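PDB 5IM3: ribonucleoside-diphosphate reductase, which probably catalyses the reduction of ribonucleoside diphosphates to the deoxyribonucleotides needed for DNA synthesis, under allosteric control by bound nucleotides. Local coordinates for residues G400-L412 and A449-I461. Sequence-based numbering, arbitrary orientation.
Sequences GGLGNDWTPVRAL and AVCAYLETWHLDI. With DTP (2'-deoxyadenosine 5'-triphosphate), chain G.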
loop_
_atom_site.group_PDB
_atom_site.type_symbol
_atom_site.label_atom_id
_atom_site.label_comp_id
_atom_site.label_asym_id
_atom_site.label_seq_id
_atom_site.Cartn_x
_atom_site.Cartn_y
_atom_site.Cartn_z
ATOM N N GLY A 400 17.417 -39.854 11.133
ATOM C CA GLY A 400 17.311 -39.332 12.484
ATOM C C GLY A 400 17.063 -37.834 12.522
ATOM O O GLY A 400 17.524 -37.073 11.670
ATOM N N GLY A 401 16.311 -37.412 13.534
ATOM C CA GLY A 401 16.057 -36.001 13.784
ATOM C C GLY A 401 16.939 -35.495 14.913
ATOM O O GLY A 401 17.215 -36.221 15.868
ATOM N N LEU A 402 17.368 -34.238 14.799
ATOM C CA LEU A 402 18.409 -33.690 15.658
ATOM C C LEU A 402 18.037 -32.319 16.203
ATOM O O LEU A 402 17.560 -31.451 15.465
ATOM C CB LEU A 402 19.727 -33.565 14.892
ATOM C CG LEU A 402 20.478 -34.865 14.625
ATOM C CD1 LEU A 402 21.308 -34.741 13.368
ATOM C CD2 LEU A 402 21.357 -35.187 15.814
ATOM N N GLY A 403 18.284 -32.127 17.496
ATOM C CA GLY A 403 18.374 -30.803 18.090
ATOM C C GLY A 403 19.825 -30.496 18.429
ATOM O O GLY A 403 20.526 -31.336 18.997
ATOM N N ASN A 404 20.265 -29.292 18.056
ATOM C CA ASN A 404 21.634 -28.836 18.282
ATOM C C ASN A 404 21.619 -27.566 19.120
ATOM O O ASN A 404 21.007 -26.567 18.725
ATOM C CB ASN A 404 22.361 -28.548 16.967
ATOM C CG ASN A 404 22.784 -29.789 16.229
ATOM O OD1 ASN A 404 22.698 -30.909 16.739
ATOM N ND2 ASN A 404 23.262 -29.592 15.007
ATOM N N ASP A 405 22.326 -27.592 20.248
ATOM C CA ASP A 405 22.549 -26.400 21.061
ATOM C C ASP A 405 23.826 -25.706 20.588
ATOM O O ASP A 405 24.935 -26.185 20.847
ATOM C CB ASP A 405 22.648 -26.773 22.537
ATOM C CG ASP A 405 23.310 -25.688 23.366
ATOM O OD1 ASP A 405 23.067 -24.496 23.087
ATOM O OD2 ASP A 405 24.078 -26.028 24.292
ATOM N N TRP A 406 23.672 -24.570 19.911
ATOM C CA TRP A 406 24.802 -23.816 19.385
ATOM C C TRP A 406 25.185 -22.629 20.255
ATOM O O TRP A 406 26.118 -21.898 19.908
ATOM C CB TRP A 406 24.491 -23.353 17.961
ATOM C CG TRP A 406 24.719 -24.451 16.987
ATOM C CD1 TRP A 406 23.837 -25.433 16.631
ATOM C CD2 TRP A 406 25.928 -24.720 16.272
ATOM N NE1 TRP A 406 24.422 -26.289 15.730
ATOM C CE2 TRP A 406 25.704 -25.873 15.492
ATOM C CE3 TRP A 406 27.177 -24.097 16.211
ATOM C CZ2 TRP A 406 26.684 -26.411 14.661
ATOM C CZ3 TRP A 406 28.146 -24.634 15.386
ATOM C CH2 TRP A 406 27.895 -25.778 14.621
ATOM N N THR A 407 24.515 -22.442 21.387
ATOM C CA THR A 407 24.797 -21.299 22.249
ATOM C C THR A 407 26.255 -21.193 22.682
ATOM O O THR A 407 26.764 -20.061 22.746
ATOM C CB THR A 407 23.876 -21.361 23.472
ATOM O OG1 THR A 407 22.515 -21.203 23.048
ATOM C CG2 THR A 407 24.220 -20.276 24.488
ATOM N N PRO A 408 26.971 -22.277 23.002
ATOM C CA PRO A 408 28.338 -22.111 23.531
ATOM C C PRO A 408 29.321 -21.499 22.544
ATOM O O PRO A 408 30.373 -21.008 22.976
ATOM C CB PRO A 408 28.751 -23.545 23.908
ATOM C CG PRO A 408 27.469 -24.299 24.047
ATOM C CD PRO A 408 26.534 -23.684 23.047
ATOM N N VAL A 409 29.020 -21.506 21.250
ATOM C CA VAL A 409 29.980 -21.092 20.230
ATOM C C VAL A 409 30.033 -19.568 20.174
ATOM O O VAL A 409 28.998 -18.903 20.060
ATOM C CB VAL A 409 29.607 -21.697 18.867
ATOM C CG1 VAL A 409 30.534 -21.199 17.769
ATOM C CG2 VAL A 409 29.646 -23.218 18.944
ATOM N N ARG A 410 31.245 -19.015 20.229
ATOM C CA ARG A 410 31.429 -17.576 20.393
ATOM C C ARG A 410 30.941 -16.805 19.170
ATOM O O ARG A 410 30.965 -17.296 18.038
ATOM C CB ARG A 410 32.897 -17.257 20.671
ATOM C CG ARG A 410 33.861 -17.644 19.565
ATOM C CD ARG A 410 35.303 -17.481 20.025
ATOM N NE ARG A 410 35.618 -18.376 21.135
ATOM C CZ ARG A 410 36.835 -18.564 21.633
ATOM N NH1 ARG A 410 37.876 -17.914 21.129
ATOM N NH2 ARG A 410 37.012 -19.409 22.638
ATOM N N ALA A 411 30.513 -15.568 19.413
ATOM C CA ALA A 411 29.752 -14.798 18.445
ATOM C C ALA A 411 30.657 -13.885 17.620
ATOM O O ALA A 411 31.868 -13.799 17.834
ATOM C CB ALA A 411 28.678 -13.979 19.161
ATOM N N LEU A 412 30.047 -13.190 16.660
ATOM C CA LEU A 412 30.761 -12.213 15.851
ATOM C C LEU A 412 31.523 -11.245 16.743
ATOM O O LEU A 412 30.989 -10.743 17.736
ATOM C CB LEU A 412 29.780 -11.445 14.959
ATOM C CG LEU A 412 30.379 -10.314 14.112
ATOM C CD1 LEU A 412 31.286 -10.869 13.020
ATOM C CD2 LEU A 412 29.284 -9.442 13.515
ATOM N N ALA A 449 15.926 -34.149 9.446
ATOM C CA ALA A 449 15.986 -32.712 9.684
ATOM C C ALA A 449 16.774 -32.404 10.956
ATOM O O ALA A 449 17.062 -33.299 11.754
ATOM C CB ALA A 449 14.578 -32.133 9.770
ATOM N N VAL A 450 17.123 -31.130 11.136
ATOM C CA VAL A 450 17.885 -30.669 12.291
ATOM C C VAL A 450 17.361 -29.297 12.699
ATOM O O VAL A 450 16.937 -28.501 11.857
ATOM C CB VAL A 450 19.402 -30.625 11.980
ATOM C CG1 VAL A 450 19.663 -29.819 10.724
ATOM C CG2 VAL A 450 20.194 -30.064 13.156
ATOM N N CYS A 451 17.372 -29.027 14.005
ATOM C CA CYS A 451 16.940 -27.742 14.547
ATOM C C CYS A 451 18.056 -27.171 15.407
ATOM O O CYS A 451 18.491 -27.815 16.365
ATOM C CB CYS A 451 15.657 -27.882 15.375
ATOM S SG CYS A 451 15.048 -26.312 16.062
ATOM N N ALA A 452 18.502 -25.960 15.078
ATOM C CA ALA A 452 19.529 -25.278 15.853
ATOM C C ALA A 452 18.892 -24.358 16.888
ATOM O O ALA A 452 17.936 -23.635 16.592
ATOM C CB ALA A 452 20.453 -24.476 14.934
ATOM N N TYR A 453 19.427 -24.395 18.107
ATOM C CA TYR A 453 18.948 -23.583 19.217
ATOM C C TYR A 453 19.990 -22.534 19.588
ATOM O O TYR A 453 21.193 -22.812 19.580
ATOM C CB TYR A 453 18.644 -24.449 20.440
ATOM C CG TYR A 453 17.362 -25.240 20.356
ATOM C CD1 TYR A 453 17.288 -26.405 19.602
ATOM C CD2 TYR A 453 16.237 -24.848 21.067
ATOM C CE1 TYR A 453 16.122 -27.141 19.537
ATOM C CE2 TYR A 453 15.064 -25.578 21.006
ATOM C CZ TYR A 453 15.015 -26.724 20.238
ATOM O OH TYR A 453 13.856 -27.457 20.171
ATOM N N LEU A 454 19.525 -21.333 19.927
ATOM C CA LEU A 454 20.412 -20.265 20.371
ATOM C C LEU A 454 19.746 -19.483 21.495
ATOM O O LEU A 454 18.559 -19.160 21.416
ATOM C CB LEU A 454 20.771 -19.321 19.222
ATOM C CG LEU A 454 22.024 -18.482 19.461
ATOM C CD1 LEU A 454 23.269 -19.354 19.375
ATOM C CD2 LEU A 454 22.098 -17.329 18.473
ATOM N N GLU A 455 20.517 -19.182 22.536
ATOM C CA GLU A 455 19.998 -18.460 23.686
ATOM C C GLU A 455 19.897 -16.966 23.373
ATOM O O GLU A 455 20.649 -16.431 22.554
ATOM C CB GLU A 455 20.889 -18.705 24.906
ATOM C CG GLU A 455 20.208 -18.472 26.246
ATOM C CD GLU A 455 20.912 -19.175 27.392
ATOM O OE1 GLU A 455 21.478 -20.270 27.171
ATOM O OE2 GLU A 455 20.899 -18.637 28.518
ATOM N N THR A 456 18.951 -16.294 24.043
ATOM C CA THR A 456 18.477 -14.986 23.590
ATOM C C THR A 456 19.459 -13.844 23.850
ATOM O O THR A 456 19.315 -12.779 23.239
ATOM C CB THR A 456 17.132 -14.664 24.250
ATOM O OG1 THR A 456 16.283 -15.817 24.191
ATOM C CG2 THR A 456 16.444 -13.518 23.529
ATOM N N TRP A 457 20.439 -14.026 24.732
ATOM C CA TRP A 457 21.477 -13.022 24.935
ATOM C C TRP A 457 22.671 -13.209 24.004
ATOM O O TRP A 457 23.590 -12.383 24.023
ATOM C CB TRP A 457 21.961 -13.033 26.392
ATOM C CG TRP A 457 22.353 -14.388 26.908
ATOM C CD1 TRP A 457 21.616 -15.197 27.724
ATOM C CD2 TRP A 457 23.575 -15.091 26.646
ATOM N NE1 TRP A 457 22.301 -16.355 27.988
ATOM C CE2 TRP A 457 23.506 -16.319 27.335
ATOM C CE3 TRP A 457 24.718 -14.804 25.895
ATOM C CZ2 TRP A 457 24.535 -17.256 27.299
ATOM C CZ3 TRP A 457 25.742 -15.740 25.859
ATOM C CH2 TRP A 457 25.643 -16.948 26.558
ATOM N N HIS A 458 22.681 -14.269 23.198
ATOM C CA HIS A 458 23.798 -14.528 22.300
ATOM C C HIS A 458 23.941 -13.394 21.292
ATOM O O HIS A 458 22.958 -12.938 20.702
ATOM C CB HIS A 458 23.580 -15.858 21.580
ATOM C CG HIS A 458 24.812 -16.419 20.941
ATOM N ND1 HIS A 458 25.313 -15.949 19.747
ATOM C CD2 HIS A 458 25.629 -17.431 21.318
ATOM C CE1 HIS A 458 26.391 -16.639 19.421
ATOM N NE2 HIS A 458 26.603 -17.546 20.357
ATOM N N LEU A 459 25.179 -12.944 21.087
ATOM C CA LEU A 459 25.409 -11.763 20.265
ATOM C C LEU A 459 25.032 -11.966 18.801
ATOM O O LEU A 459 24.820 -10.978 18.090
ATOM C CB LEU A 459 26.871 -11.326 20.368
ATOM C CG LEU A 459 27.064 -9.974 21.050
ATOM C CD1 LEU A 459 28.541 -9.683 21.199
ATOM C CD2 LEU A 459 26.379 -8.871 20.261
ATOM N N ASP A 460 24.932 -13.207 18.336
ATOM C CA ASP A 460 24.501 -13.478 16.972
ATOM C C ASP A 460 22.987 -13.643 16.856
ATOM O O ASP A 460 22.498 -14.010 15.783
ATOM C CB ASP A 460 25.201 -14.731 16.432
ATOM C CG ASP A 460 26.704 -14.547 16.279
ATOM O OD1 ASP A 460 27.160 -13.402 16.083
ATOM O OD2 ASP A 460 27.426 -15.562 16.348
ATOM N N ILE A 461 22.234 -13.347 17.919
ATOM C CA ILE A 461 20.812 -13.686 17.936
ATOM C C ILE A 461 20.064 -12.981 16.811
ATOM O O ILE A 461 19.162 -13.560 16.196
ATOM C CB ILE A 461 20.191 -13.365 19.311
ATOM C CG1 ILE A 461 18.750 -13.884 19.382
ATOM C CG2 ILE A 461 20.213 -11.865 19.591
ATOM C CD1 ILE A 461 18.633 -15.395 19.262
HETATM P PG DTP G . 40.801 -20.473 22.863
HETATM O O1G DTP G . 40.847 -19.210 22.071
HETATM O O2G DTP G . 41.361 -20.317 24.278
HETATM O O3G DTP G . 39.383 -21.031 22.980
HETATM P PB DTP G . 41.167 -22.969 21.471
HETATM O O1B DTP G . 40.005 -23.509 22.201
HETATM O O2B DTP G . 42.308 -23.985 21.438
HETATM O O3B DTP G . 41.657 -21.627 22.176
HETATM P PA DTP G . 39.561 -23.187 19.162
HETATM O O1A DTP G . 38.895 -24.047 20.125
HETATM O O2A DTP G . 40.059 -24.049 18.025
HETATM O O3A DTP G . 40.788 -22.589 19.971
HETATM O "O5'" DTP G . 38.549 -22.102 18.629
HETATM C "C5'" DTP G . 37.676 -21.367 19.512
HETATM C "C4'" DTP G . 36.576 -20.715 18.711
HETATM O "O4'" DTP G . 37.156 -19.991 17.603
HETATM C "C3'" DTP G . 35.537 -21.667 18.117
HETATM O "O3'" DTP G . 34.228 -21.108 18.232
HETATM C "C2'" DTP G . 35.951 -21.775 16.655
HETATM C "C1'" DTP G . 36.589 -20.425 16.378
HETATM N N9 DTP G . 37.652 -20.467 15.383
HETATM C C8 DTP G . 38.948 -20.851 15.601
HETATM N N7 DTP G . 39.693 -20.856 14.523
HETATM C C5 DTP G . 38.829 -20.432 13.525
HETATM C C6 DTP G . 39.008 -20.210 12.147
HETATM N N6 DTP G . 40.168 -20.394 11.510
HETATM N N1 DTP G . 37.944 -19.777 11.438
HETATM C C2 DTP G . 36.785 -19.580 12.073
HETATM N N3 DTP G . 36.494 -19.759 13.364
HETATM C C4 DTP G . 37.568 -20.188 14.041
#
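Strands 401-405 and 450-455 run parallel, 15° apart, from Leu402 beside Val450 to Asp405 beside Tyr453, and five backbone bonds pass back and forth between them, from Leu402 N to Ala449 O at one end to Trp406 N to Tyr453 O at the other. On the face carrying Leu402, Asn404 and Ala452, Val450 CG2 lies 3.6 Å from Asn404 ND2; the amide itself is held by Thr376 and Asn392. Further along, Trp406 CD1 meets Ala452 CB, both packed against helix 427-440. On the other face the ring of Tyr453 has Asn404 O at its edge, in plane, while its hydroxyl bonds to Asn585 O.

Where the strands end, side chains take over the pairing. Thr407 OG1 accepts from Glu455 N at 2.9 Å, its CG2 reaching Glu455 CB; Asp405 OD1 holds Thr407 N in an Asx turn. His458 stretches its ring across to the 406-412 loop, CG anti to the backbone N (chi1 -163°), and NE2 donates to Val409 O at 2.8 Å, almost in the ring plane. Leu454 CD1 sits 3.6 Å above the plane of the His458 ring, offset toward its rim. Asp460 grips the end of the loop: OD1 takes Leu412 N at 3.0 Å, on the syn side and nearly straight (172°). Ala411 CB is pressed tightly against Leu459 CB, 3.4 Å away.

Both histidine nitrogens are engaged, since ND1 accepts from Asp460 N; this fixes the ring's rotation and fits a neutral, NE2-protonated imidazole. The bonds at Val409 O and Leu412 N bracket Arg410, whose NH2 meets dATP O3G at 2.9 Å and whose NE pairs with Asp380, consistent with these inner barrel-domain strands helping to position the loop that presents Arg410 to dATP.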